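Local atomic coordinates of RedY-like protein (Hahella chejuensis, PDB entry 2JDJ), a protein that probably takes part in biosynthesis of the red pigment prodigiosin, and belongs to a family of the dimeric alpha/beta-barrel clan. Residues F21-N25 / V26-T30. Residues are numbered along the deposited sequence; the frame is centred on the assembly and turned at random.
Sequences FWVQN and VDYAT. With IPA (isopropyl alcohol), chain F.
A wide pi-type turn in helix 16-30, where W22 and D27 meet five positions apart, illustrates how one irregular turn resets the side chains that follow it. The carbonyl oxygen of W22 serves two amides at once: V26 N, at 2.8 Å from W22 O, makes the more bent bond, while D27 N reaches the same oxygen with an N-H...O angle of 166°. The wider spacing then repeats, Y28 N bonding to V23 O at 2.8 Å, nearly straight.

This phasing brings D27 against one face of the indole. With its CG anti to the backbone N (chi1 173°), W22 swings beside its own carbonyl and on along the helix, and D27 CB makes a CH-pi contact with the six-membered ring, 3.9 Å from its centroid. The carboxylate follows the indole at a 25° tilt, while at the pyrrole end W22 CD1 packs on V26 CB at 3.6 Å. Replacing W22 by an alanine would probably leave a gap over D27 and V26 and the carboxylate freer to turn. D27 OD1 accepts a 2.6 Å hydrogen bond from O2 of a bound isopropyl alcohol, probably a crystallisation additive.

V23 CG1 sits over one face of the Y28 ring, and Q24 CG runs alongside Y28 CE2 at 3.9 Å. Y28 OH hydrogen-bonds to V42 N and to L98 O of the second subunit, while W22 and D27 touch A82 and L79 of helix 74-86, respectively. The helix thus packs against helix 74-86, strand 37-44 and the second subunit, an arrangement consistent with the dimeric alpha/beta-barrel fold, here with a buried aspartate that lines what may be a small pocket beside the pi-type turn of the helix.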
loop_
_atom_site.group_PDB
_atom_site.type_symbol
_atom_site.label_atom_id
_atom_site.label_comp_id
_atom_site.label_asym_id
_atom_site.label_seq_id
_atom_site.Cartn_x
_atom_site.Cartn_y
_atom_site.Cartn_z
ATOM N N PHE A 21 18.918 6.389 0.445
ATOM C CA PHE A 21 19.891 5.772 1.340
ATOM C C PHE A 21 19.356 5.799 2.784
ATOM O O PHE A 21 19.502 4.824 3.531
ATOM C CB PHE A 21 21.279 6.438 1.245
ATOM C CG PHE A 21 22.297 5.772 2.135
ATOM C CD1 PHE A 21 23.063 4.698 1.658
ATOM C CD2 PHE A 21 22.434 6.161 3.471
ATOM C CE1 PHE A 21 23.979 4.044 2.492
ATOM C CE2 PHE A 21 23.329 5.501 4.311
ATOM C CZ PHE A 21 24.101 4.447 3.817
ATOM N N TRP A 22 18.755 6.931 3.164
ATOM C CA TRP A 22 18.137 7.115 4.472
ATOM C C TRP A 22 17.011 6.115 4.672
ATOM O O TRP A 22 16.950 5.434 5.705
ATOM C CB TRP A 22 17.644 8.552 4.658
ATOM C CG TRP A 22 16.852 8.734 5.925
ATOM C CD1 TRP A 22 17.344 8.974 7.184
ATOM C CD2 TRP A 22 15.423 8.663 6.060
ATOM N NE1 TRP A 22 16.304 9.058 8.095
ATOM C CE2 TRP A 22 15.116 8.875 7.430
ATOM C CE3 TRP A 22 14.372 8.436 5.158
ATOM C CZ2 TRP A 22 13.791 8.863 7.917
ATOM C CZ3 TRP A 22 13.061 8.427 5.641
ATOM C CH2 TRP A 22 12.784 8.640 7.010
ATOM N N VAL A 23 16.135 5.986 3.679
ATOM C CA VAL A 23 15.055 4.998 3.786
ATOM C C VAL A 23 15.623 3.597 4.056
ATOM O O VAL A 23 15.257 2.950 5.027
ATOM C CB VAL A 23 14.143 4.980 2.534
ATOM C CG1 VAL A 23 13.262 3.729 2.524
ATOM C CG2 VAL A 23 13.307 6.244 2.483
ATOM N N GLN A 24 16.518 3.131 3.197
ATOM C CA GLN A 24 16.991 1.742 3.304
ATOM C C GLN A 24 17.868 1.438 4.514
ATOM O O GLN A 24 17.839 0.339 5.037
ATOM C CB GLN A 24 17.708 1.336 2.028
ATOM C CG GLN A 24 16.745 1.080 0.886
ATOM C CD GLN A 24 17.459 0.689 -0.397
ATOM O OE1 GLN A 24 17.248 1.299 -1.450
ATOM N NE2 GLN A 24 18.312 -0.320 -0.311
ATOM N N ASN A 25 18.643 2.407 4.969
ATOM C CA ASN A 25 19.638 2.140 6.010
ATOM C C ASN A 25 19.342 2.791 7.347
ATOM O O ASN A 25 20.033 2.531 8.337
ATOM C CB ASN A 25 21.020 2.537 5.497
ATOM C CG ASN A 25 21.386 1.801 4.234
ATOM O OD1 ASN A 25 21.817 0.658 4.283
ATOM N ND2 ASN A 25 21.184 2.444 3.084
ATOM N N VAL A 26 18.325 3.650 7.386
ATOM C CA VAL A 26 17.955 4.309 8.627
ATOM C C VAL A 26 16.478 4.049 8.922
ATOM O O VAL A 26 16.122 3.560 10.007
ATOM C CB VAL A 26 18.271 5.813 8.605
ATOM C CG1 VAL A 26 18.027 6.430 9.970
ATOM C CG2 VAL A 26 19.737 6.057 8.207
ATOM N N ASP A 27 15.618 4.369 7.960
ATOM C CA ASP A 27 14.179 4.230 8.175
ATOM C C ASP A 27 13.812 2.757 8.383
ATOM O O ASP A 27 13.233 2.409 9.408
ATOM C CB ASP A 27 13.408 4.873 7.010
ATOM C CG ASP A 27 11.967 5.228 7.360
ATOM O OD1 ASP A 27 11.547 5.205 8.546
ATOM O OD2 ASP A 27 11.244 5.556 6.405
ATOM N N TYR A 28 14.192 1.890 7.442
ATOM C CA TYR A 28 13.923 0.451 7.573
ATOM C C TYR A 28 14.608 -0.100 8.816
ATOM O O TYR A 28 14.052 -0.936 9.503
ATOM C CB TYR A 28 14.446 -0.370 6.387
ATOM C CG TYR A 28 13.734 -0.228 5.056
ATOM C CD1 TYR A 28 12.476 0.389 4.951
ATOM C CD2 TYR A 28 14.315 -0.739 3.903
ATOM C CE1 TYR A 28 11.825 0.503 3.713
ATOM C CE2 TYR A 28 13.681 -0.631 2.671
ATOM C CZ TYR A 28 12.434 -0.005 2.582
ATOM O OH TYR A 28 11.813 0.095 1.361
ATOM N N ALA A 29 15.827 0.370 9.082
ATOM C CA ALA A 29 16.644 -0.176 10.161
ATOM C C ALA A 29 16.072 0.146 11.542
ATOM O O ALA A 29 16.440 -0.499 12.524
ATOM C CB ALA A 29 18.085 0.336 10.040
ATOM N N THR A 30 15.173 1.132 11.615
ATOM C CA THR A 30 14.602 1.586 12.892
ATOM C C THR A 30 13.283 0.883 13.218
ATOM O O THR A 30 12.797 0.941 14.351
ATOM C CB THR A 30 14.399 3.116 12.894
ATOM O OG1 THR A 30 15.622 3.761 12.537
ATOM C CG2 THR A 30 13.965 3.629 14.254
HETATM C C1 IPA F . 8.501 3.288 10.197
HETATM C C2 IPA F . 8.079 4.730 9.963
HETATM C C3 IPA F . 6.685 4.767 9.358
HETATM O O2 IPA F . 8.989 5.333 9.077
#